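PDB 1IUH: 2'-5' RNA Ligase from Thermus thermophilus, which belongs to the LigT-like phosphoesterases of the 2H clan, a family recognised by its two histidine-containing sequence motifs. Local coordinates for residues Pro32-Pro35 and His36-His39; Glu94-Gly97 and Phe98-Ala102; Gly60-Leu63 and Ala64-Glu67; Glu47-Glu50 and Glu51-Pro54. All blocks are in the same frame, centred on the assembly; numbering follows the deposited sequence. Where two conformers were deposited one is given.

Contact 1: Pro32-Pro35 and His36-His39; sequences PVPP and HQLH
P34 and Q37 meet across the bend that carries the chain from strand 30-32 towards strand 39-47. Q37 N gives its hydrogen to P34 O at 2.8 Å, and L38 N does the same with P35 O at 3.0 Å. These two i to i+3 bonds wind P35-Q37 into a short 3-10 turn. The amide of Q37 has its polar partner elsewhere: NE2 donates to P169 O, while OE1 rests 3.6 Å from P34 CD, against the proline ring. Q37 O is also used, accepting from H39 ND1 at 2.7 Å. This bond lies close to the imidazole plane and meets the carbonyl nearly head-on, with a C=O...N angle of 173°. The H39 side chain reaches it with CG turned between the backbone N and carbonyl carbon (chi1 76°). H39 opens a His-Leu-Thr-Leu run that fits the signature of the 2H clan, and its NE2 makes a weak hydrogen bond to T41 OG1. The rings of F4 and Y171 pack around the imidazole. Under the turn, V33 CG1 lies 3.8 Å from L38 CD2, an apolar contact beside helix 11-21, on whose L17 and Q21 the L38 side chain rests; V33 O accepts from Q21 NE2.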
loop_
_atom_site.group_PDB
_atom_site.type_symbol
_atom_site.label_atom_id
_atom_site.label_comp_id
_atom_site.label_asym_id
_atom_site.label_seq_id
_atom_site.Cartn_x
_atom_site.Cartn_y
_atom_site.Cartn_z
ATOM N N PRO A 32 0.298 -4.299 -15.519
ATOM C CA PRO A 32 -0.734 -4.117 -14.520
ATOM C C PRO A 32 -0.585 -5.056 -13.325
ATOM O O PRO A 32 -0.211 -6.246 -13.459
ATOM C CB PRO A 32 -2.023 -4.353 -15.329
ATOM C CG PRO A 32 -1.667 -5.445 -16.143
ATOM C CD PRO A 32 -0.196 -5.157 -16.589
ATOM N N VAL A 33 -0.872 -4.469 -12.161
ATOM C CA VAL A 33 -0.826 -5.160 -10.894
ATOM C C VAL A 33 -2.027 -6.108 -10.881
ATOM O O VAL A 33 -3.111 -5.706 -11.249
ATOM C CB VAL A 33 -0.946 -4.122 -9.697
ATOM C CG1 VAL A 33 -1.213 -4.840 -8.394
ATOM C CG2 VAL A 33 0.320 -3.275 -9.575
ATOM N N PRO A 34 -1.811 -7.397 -10.544
ATOM C CA PRO A 34 -2.834 -8.441 -10.440
ATOM C C PRO A 34 -3.848 -7.882 -9.386
ATOM O O PRO A 34 -3.435 -7.362 -8.340
ATOM C CB PRO A 34 -2.069 -9.618 -9.863
ATOM C CG PRO A 34 -0.710 -9.450 -10.424
ATOM C CD PRO A 34 -0.466 -7.962 -10.359
ATOM N N PRO A 35 -5.169 -8.024 -9.642
ATOM C CA PRO A 35 -6.230 -7.537 -8.770
ATOM C C PRO A 35 -6.097 -7.989 -7.332
ATOM O O PRO A 35 -6.257 -7.177 -6.406
ATOM C CB PRO A 35 -7.499 -8.000 -9.479
ATOM C CG PRO A 35 -7.049 -9.289 -10.102
ATOM C CD PRO A 35 -5.716 -8.918 -10.679
ATOM N N HIS A 36 -5.809 -9.258 -7.111
ATOM C CA HIS A 36 -5.677 -9.698 -5.751
ATOM C C HIS A 36 -4.408 -9.137 -5.057
ATOM O O HIS A 36 -4.212 -9.337 -3.857
ATOM C CB HIS A 36 -5.767 -11.222 -5.725
ATOM C CG HIS A 36 -7.126 -11.747 -6.103
ATOM N ND1 HIS A 36 -7.349 -13.063 -6.460
ATOM C CD2 HIS A 36 -8.338 -11.139 -6.129
ATOM C CE1 HIS A 36 -8.641 -13.241 -6.684
ATOM N NE2 HIS A 36 -9.263 -12.087 -6.489
ATOM N N GLN A 37 -3.542 -8.439 -5.789
ATOM C CA GLN A 37 -2.377 -7.812 -5.139
ATOM C C GLN A 37 -2.630 -6.300 -4.994
ATOM O O GLN A 37 -1.839 -5.582 -4.371
ATOM C CB GLN A 37 -1.071 -7.994 -5.925
ATOM C CG GLN A 37 -0.678 -9.441 -6.140
ATOM C CD GLN A 37 0.795 -9.601 -6.540
ATOM O OE1 GLN A 37 1.327 -8.887 -7.393
ATOM N NE2 GLN A 37 1.435 -10.540 -5.930
ATOM N N LEU A 38 -3.724 -5.808 -5.583
ATOM C CA LEU A 38 -3.982 -4.384 -5.485
ATOM C C LEU A 38 -4.024 -4.053 -3.986
ATOM O O LEU A 38 -4.595 -4.791 -3.199
ATOM C CB LEU A 38 -5.259 -4.031 -6.232
ATOM C CG LEU A 38 -5.215 -3.878 -7.783
ATOM C CD1 LEU A 38 -6.693 -3.668 -8.225
ATOM C CD2 LEU A 38 -4.352 -2.677 -8.326
ATOM N N HIS A 39 -3.375 -2.965 -3.578
ATOM C CA HIS A 39 -3.320 -2.630 -2.146
ATOM C C HIS A 39 -2.711 -1.237 -1.858
ATOM O O HIS A 39 -1.986 -0.675 -2.683
ATOM C CB HIS A 39 -2.445 -3.670 -1.455
ATOM C CG HIS A 39 -0.989 -3.449 -1.710
ATOM N ND1 HIS A 39 -0.366 -3.878 -2.864
ATOM C CD2 HIS A 39 -0.048 -2.774 -0.995
ATOM C CE1 HIS A 39 0.901 -3.481 -2.845
ATOM N NE2 HIS A 39 1.117 -2.807 -1.727
#

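Contact 2: Glu94-Gly97 and Phe98-Ala102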
loop_
_atom_site.group_PDB
_atom_site.type_symbol
_atom_site.label_atom_id
_atom_site.label_comp_id
_atom_site.label_asym_id
_atom_site.label_seq_id
_atom_site.Cartn_x
_atom_site.Cartn_y
_atom_site.Cartn_z
ATOM N N GLU A 94 -7.903 8.615 0.044
ATOM C CA GLU A 94 -7.707 9.574 1.129
ATOM C C GLU A 94 -8.523 9.261 2.364
ATOM O O GLU A 94 -9.613 8.693 2.268
ATOM C CB GLU A 94 -8.037 10.987 0.648
ATOM C CG GLU A 94 -9.496 11.348 0.711
ATOM C CD GLU A 94 -9.775 12.714 0.082
ATOM O OE1 GLU A 94 -9.041 13.676 0.445
ATOM O OE2 GLU A 94 -10.723 12.807 -0.764
ATOM N N ALA A 95 -7.984 9.642 3.515
ATOM C CA ALA A 95 -8.627 9.459 4.819
ATOM C C ALA A 95 -7.594 9.637 5.903
ATOM O O ALA A 95 -6.474 9.137 5.809
ATOM C CB ALA A 95 -9.229 8.074 4.954
ATOM N N GLU A 96 -7.974 10.385 6.924
ATOM C CA GLU A 96 -7.148 10.617 8.102
ATOM C C GLU A 96 -6.575 9.287 8.659
ATOM O O GLU A 96 -5.396 9.201 9.089
ATOM C CB GLU A 96 -8.018 11.218 9.178
ATOM C CG GLU A 96 -7.667 12.637 9.481
ATOM C CD GLU A 96 -6.249 12.782 9.963
ATOM O OE1 GLU A 96 -5.402 13.318 9.179
ATOM O OE2 GLU A 96 -5.998 12.345 11.122
ATOM N N GLY A 97 -7.461 8.286 8.665
ATOM C CA GLY A 97 -7.145 6.968 9.162
ATOM C C GLY A 97 -5.886 6.365 8.570
ATOM O O GLY A 97 -5.147 5.721 9.336
ATOM N N PHE A 98 -5.645 6.544 7.257
ATOM C CA PHE A 98 -4.433 6.007 6.663
ATOM C C PHE A 98 -3.250 6.697 7.276
ATOM O O PHE A 98 -2.246 6.055 7.591
ATOM C CB PHE A 98 -4.334 6.219 5.143
ATOM C CG PHE A 98 -5.374 5.506 4.359
ATOM C CD1 PHE A 98 -6.121 6.202 3.396
ATOM C CD2 PHE A 98 -5.649 4.130 4.599
ATOM C CE1 PHE A 98 -7.139 5.540 2.671
ATOM C CE2 PHE A 98 -6.674 3.454 3.877
ATOM C CZ PHE A 98 -7.426 4.161 2.903
ATOM N N LEU A 99 -3.354 8.007 7.445
ATOM C CA LEU A 99 -2.225 8.744 7.984
ATOM C C LEU A 99 -2.020 8.338 9.423
ATOM O O LEU A 99 -0.889 8.131 9.823
ATOM C CB LEU A 99 -2.424 10.266 7.877
ATOM C CG LEU A 99 -2.696 11.093 6.580
ATOM C CD1 LEU A 99 -2.407 10.346 5.272
ATOM C CD2 LEU A 99 -4.161 11.543 6.572
ATOM N N ARG A 100 -3.094 8.201 10.197
ATOM C CA ARG A 100 -2.959 7.782 11.613
ATOM C C ARG A 100 -2.284 6.378 11.726
ATOM O O ARG A 100 -1.331 6.171 12.499
ATOM C CB ARG A 100 -4.320 7.809 12.359
ATOM C CG ARG A 100 -4.912 9.214 12.575
ATOM C CD ARG A 100 -6.314 9.176 13.162
ATOM N NE ARG A 100 -6.360 8.632 14.519
ATOM C CZ ARG A 100 -5.993 9.283 15.643
ATOM N NH1 ARG A 100 -5.563 10.541 15.626
ATOM N NH2 ARG A 100 -5.981 8.651 16.810
ATOM N N LEU A 101 -2.725 5.419 10.936
ATOM C CA LEU A 101 -2.033 4.123 11.003
ATOM C C LEU A 101 -0.562 4.227 10.536
ATOM O O LEU A 101 0.326 3.598 11.094
ATOM C CB LEU A 101 -2.767 3.057 10.171
ATOM C CG LEU A 101 -4.150 2.666 10.699
ATOM C CD1 LEU A 101 -4.787 1.623 9.730
ATOM C CD2 LEU A 101 -4.033 2.137 12.127
ATOM N N ALA A 102 -0.296 5.023 9.517
ATOM C CA ALA A 102 1.077 5.157 9.050
ATOM C C ALA A 102 1.979 5.757 10.168
ATOM O O ALA A 102 3.128 5.324 10.360
ATOM C CB ALA A 102 1.115 6.054 7.752
#
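This is a local contact over the first two turns of helix 96-113, where the chain leaves strand 88-94 and A95 occupies the N-cap position. F98 N donates to A95 O at 3.1 Å. The regular i to i+4 pattern then takes over, with R100 N bonded to E96 O at 2.7 Å and L101 N to G97 O at 2.9 Å. The F98 ring lies back along the entering chain, its CD1 3.9 Å from A95 CB. In the antiparallel sheet architecture of this LigT-like fold, that ring is packed against the strands: it meets F70 edge-to-face and also touches L40, L42, W152 and V154. E96, bent at chi2 (-60°), folds its carboxylate over the second turn and spans two side chains. OE1 sits 3.4 Å from L99 CD2, and OE2 lies 3.6 Å from R100 CG, so the acid touches the aliphatic part of the arginine. The charged ends stay apart, E96 OE2 being 4.9 Å from R100 NH1, with the carboxylate and guanidinium planes turned 58° from each other. R100 is instead bent at chi3, and its polar partner is E67.

Contact 3: Gly60-Leu63 and Ala64-Glu67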
loop_
_atom_site.group_PDB
_atom_site.type_symbol
_atom_site.label_atom_id
_atom_site.label_comp_id
_atom_site.label_asym_id
_atom_site.label_seq_id
_atom_site.Cartn_x
_atom_site.Cartn_y
_atom_site.Cartn_z
ATOM N N GLY A 60 1.338 -4.551 15.179
ATOM C CA GLY A 60 0.066 -4.560 14.451
ATOM C C GLY A 60 -1.118 -4.708 15.414
ATOM O O GLY A 60 -2.119 -3.951 15.339
ATOM N N HIS A 61 -1.012 -5.680 16.343
ATOM C CA HIS A 61 -2.106 -5.876 17.282
ATOM C C HIS A 61 -2.308 -4.612 18.107
ATOM O O HIS A 61 -3.435 -4.206 18.349
ATOM C CB HIS A 61 -1.865 -7.088 18.210
ATOM C CG HIS A 61 -1.673 -8.390 17.494
ATOM N ND1 HIS A 61 -2.691 -9.032 16.805
ATOM C CD2 HIS A 61 -0.583 -9.187 17.383
ATOM C CE1 HIS A 61 -2.235 -10.171 16.311
ATOM N NE2 HIS A 61 -0.959 -10.284 16.647
ATOM N N ARG A 62 -1.227 -3.984 18.541
ATOM C CA ARG A 62 -1.375 -2.744 19.338
ATOM C C ARG A 62 -2.135 -1.638 18.576
ATOM O O ARG A 62 -3.134 -1.095 19.048
ATOM C CB ARG A 62 -0.013 -2.205 19.746
ATOM C CG ARG A 62 0.285 -2.454 21.151
ATOM C CD ARG A 62 1.745 -2.145 21.443
ATOM N NE ARG A 62 1.940 -0.733 21.721
ATOM C CZ ARG A 62 3.029 -0.041 21.396
ATOM N NH1 ARG A 62 4.042 -0.645 20.754
ATOM N NH2 ARG A 62 3.104 1.257 21.725
ATOM N N LEU A 63 -1.642 -1.307 17.391
ATOM C CA LEU A 63 -2.286 -0.288 16.630
ATOM C C LEU A 63 -3.708 -0.661 16.351
ATOM O O LEU A 63 -4.587 0.197 16.487
ATOM C CB LEU A 63 -1.549 -0.048 15.330
ATOM C CG LEU A 63 -0.341 0.781 15.593
ATOM C CD1 LEU A 63 0.048 1.348 14.268
ATOM C CD2 LEU A 63 -0.653 1.887 16.538
ATOM N N ALA A 64 -3.947 -1.927 15.965
ATOM C CA ALA A 64 -5.334 -2.384 15.659
ATOM C C ALA A 64 -6.325 -2.129 16.773
ATOM O O ALA A 64 -7.447 -1.766 16.486
ATOM C CB ALA A 64 -5.390 -3.907 15.281
ATOM N N ARG A 65 -5.933 -2.349 18.026
ATOM C CA ARG A 65 -6.867 -2.135 19.141
ATOM C C ARG A 65 -7.068 -0.664 19.530
ATOM O O ARG A 65 -8.036 -0.331 20.203
ATOM C CB ARG A 65 -6.494 -2.988 20.387
ATOM C CG ARG A 65 -5.130 -2.749 20.951
ATOM C CD ARG A 65 -4.829 -3.732 22.106
ATOM N NE ARG A 65 -4.826 -3.074 23.427
ATOM C CZ ARG A 65 -3.965 -2.109 23.799
ATOM N NH1 ARG A 65 -3.008 -1.655 22.953
ATOM N NH2 ARG A 65 -4.050 -1.594 25.030
ATOM N N LEU A 66 -6.201 0.220 19.063
ATOM C CA LEU A 66 -6.331 1.622 19.382
ATOM C C LEU A 66 -7.151 2.441 18.356
ATOM O O LEU A 66 -7.693 3.516 18.678
ATOM C CB LEU A 66 -4.928 2.222 19.480
ATOM C CG LEU A 66 -3.999 1.647 20.555
ATOM C CD1 LEU A 66 -2.584 2.147 20.364
ATOM C CD2 LEU A 66 -4.518 2.066 21.903
ATOM N N GLU A 67 -7.240 1.966 17.118
ATOM C CA GLU A 67 -7.949 2.744 16.086
ATOM C C GLU A 67 -9.184 2.057 15.566
ATOM O O GLU A 67 -9.209 0.838 15.420
ATOM C CB GLU A 67 -7.018 3.047 14.925
ATOM C CG GLU A 67 -5.819 3.844 15.359
ATOM C CD GLU A 67 -6.120 5.303 15.360
ATOM O OE1 GLU A 67 -6.353 5.866 14.274
ATOM O OE2 GLU A 67 -6.142 5.904 16.430
#
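R62 and R65, near the end of helix 53-66, bring their side chains obliquely together on its exposed surface, R65 NH1 against R62 CG. R65 places its own CG between its backbone N and carbonyl carbon (chi1 59°), a crowded position that presses this methylene to 3.2 Å from R62 O. A further bend at chi3 brings R65 NH1 back to 3.8 Å from R62 CG, so one guanidinium meets the aliphatic part of the other arginine. Their guanidinium planes are turned 43° apart. L66 instead has CG beside its backbone N (chi1 -61°), which sets that carbon 3.2 Å from the same R62 O. Between the leucines the approach is looser, with L63 CD2 4.3 Å from L66 CD1. Below these side chains the helix changes its bonding as it ends. A64 N donates to G60 O at 2.8 Å in the ordinary i to i+4 manner, whereas L63 O receives both L66 N and E67 N. E67 is the first residue to leave helical geometry, and its bent side chain turns towards helix 96-113, where its partner is R100. With R62 NE and R65 NH1 5.2 Å apart, the two like-charged groups do not touch, and the arginines meet guanidinium to methylene instead.

Contact 4: Glu47-Glu50 and Glu51-Pro54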
loop_
_atom_site.group_PDB
_atom_site.type_symbol
_atom_site.label_atom_id
_atom_site.label_comp_id
_atom_site.label_asym_id
_atom_site.label_seq_id
_atom_site.Cartn_x
_atom_site.Cartn_y
_atom_site.Cartn_z
ATOM N N GLU A 47 14.098 -5.304 3.936
ATOM C CA GLU A 47 14.596 -6.607 4.414
ATOM C C GLU A 47 14.764 -6.560 5.909
ATOM O O GLU A 47 15.532 -5.755 6.442
ATOM C CB GLU A 47 15.953 -6.913 3.823
ATOM C CG GLU A 47 15.899 -7.864 2.685
ATOM C CD GLU A 47 15.195 -9.172 3.036
ATOM O OE1 GLU A 47 15.450 -9.750 4.145
ATOM O OE2 GLU A 47 14.400 -9.608 2.157
ATOM N N ARG A 48 14.027 -7.419 6.587
ATOM C CA ARG A 48 14.064 -7.477 8.047
ATOM C C ARG A 48 14.414 -8.871 8.540
ATOM O O ARG A 48 14.038 -9.865 7.899
ATOM C CB ARG A 48 12.720 -7.032 8.577
ATOM C CG ARG A 48 12.478 -5.558 8.246
ATOM C CD ARG A 48 13.155 -4.738 9.315
ATOM N NE ARG A 48 14.291 -4.011 8.816
ATOM C CZ ARG A 48 15.353 -3.637 9.537
ATOM N NH1 ARG A 48 15.467 -3.926 10.822
ATOM N NH2 ARG A 48 16.300 -2.932 8.932
ATOM N N PRO A 49 15.227 -8.960 9.604
ATOM C CA PRO A 49 15.591 -10.282 10.152
ATOM C C PRO A 49 14.397 -10.943 10.853
ATOM O O PRO A 49 13.639 -10.287 11.563
ATOM C CB PRO A 49 16.763 -9.975 11.148
ATOM C CG PRO A 49 16.630 -8.511 11.444
ATOM C CD PRO A 49 16.164 -7.931 10.099
ATOM N N GLU A 50 14.259 -12.237 10.644
ATOM C CA GLU A 50 13.202 -13.055 11.230
ATOM C C GLU A 50 13.020 -12.779 12.730
ATOM O O GLU A 50 11.919 -12.904 13.267
ATOM C CB GLU A 50 13.526 -14.562 11.030
ATOM C CG GLU A 50 13.356 -15.013 9.601
ATOM C CD GLU A 50 13.878 -16.431 9.330
ATOM O OE1 GLU A 50 13.405 -16.990 8.326
ATOM O OE2 GLU A 50 14.728 -16.971 10.101
ATOM N N GLU A 51 14.108 -12.429 13.393
ATOM C CA GLU A 51 14.020 -12.197 14.794
ATOM C C GLU A 51 13.045 -11.078 15.130
ATOM O O GLU A 51 12.537 -11.030 16.224
ATOM C CB GLU A 51 15.426 -11.909 15.332
ATOM C CG GLU A 51 15.482 -11.633 16.839
ATOM C CD GLU A 51 15.428 -10.129 17.177
ATOM O OE1 GLU A 51 15.992 -9.340 16.360
ATOM O OE2 GLU A 51 14.860 -9.745 18.254
ATOM N N GLU A 52 12.750 -10.193 14.179
ATOM C CA GLU A 52 11.859 -9.062 14.436
ATOM C C GLU A 52 10.346 -9.321 14.183
ATOM O O GLU A 52 9.502 -8.473 14.526
ATOM C CB GLU A 52 12.317 -7.847 13.586
ATOM C CG GLU A 52 13.571 -7.126 14.034
ATOM C CD GLU A 52 14.190 -6.184 12.925
ATOM O OE1 GLU A 52 13.469 -5.693 11.983
ATOM O OE2 GLU A 52 15.417 -5.924 13.039
ATOM N N LEU A 53 10.007 -10.448 13.562
ATOM C CA LEU A 53 8.600 -10.778 13.292
ATOM C C LEU A 53 7.607 -10.494 14.407
ATOM O O LEU A 53 6.598 -9.822 14.213
ATOM C CB LEU A 53 8.446 -12.242 12.945
ATOM C CG LEU A 53 8.283 -12.617 11.500
ATOM C CD1 LEU A 53 8.666 -11.432 10.649
ATOM C CD2 LEU A 53 9.156 -13.842 11.168
ATOM N N PRO A 54 7.872 -11.047 15.582
ATOM C CA PRO A 54 7.004 -10.860 16.744
ATOM C C PRO A 54 6.707 -9.392 17.026
ATOM O O PRO A 54 5.584 -9.039 17.430
ATOM C CB PRO A 54 7.814 -11.494 17.891
ATOM C CG PRO A 54 8.648 -12.488 17.194
ATOM C CD PRO A 54 9.093 -11.788 15.947
#
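R48 and E52 turn their flat groups almost into one plane, the guanidinium and carboxylate being only 24° apart, and form a salt bridge at the edge of the arginine. R48 NH1 lies 2.9 Å from E52 OE1, although the exact place of that oxygen is doubtful because it crowds R48 CD in the model. The other oxygen, E52 OE2, is 3.0 Å from the same NH1. Bends at chi2 and chi3 curl the arginine towards the acid, while the glutamate is extended beyond CG (chi2 164°) and reaches back over the turn. P49 flanks the carboxylate, with its CG 3.3 Å from E52 OE2. The pair sits where the chain leaves strand 39-47 and enters helix 53-66 through a short 3-10 turn. E52 N donates to P49 O at 2.8 Å in a straight bond, and L53 N donates to E50 O at 3.1 Å. The L53 side chain then bends back over its acceptor, CD2 lying 3.6 Å from E50 O. The hydroxyl of Y56, one turn along helix 53-66, is a further partner of E52 OE1, subject to the same doubt about where that oxygen lies. L113 of helix 96-113 packs against the side chains of both R48 and E52, and L3 of strand 2-8 touches both R48 and L53.

In the fold
Contacts 3 and 4 both use helix 53-66, contact 4 at the turn leading into it and contact 3 at its end, with centres 19 Å apart. Contacts 2 and 3 join directly: R100 NE and E67 OE1 form a salt bridge of 2.8 Å, and L101 CD2 packs on E67 CG at 4.1 Å, tying the start of helix 96-113 to the end of helix 53-66. Contact 1 stands apart, across the centre of the chain from contacts 2 and 3, its centre 21 Å from that of contact 2 and 26 Å from that of contact 3. H39, in a run that fits the clan's signature, belongs to contact 1.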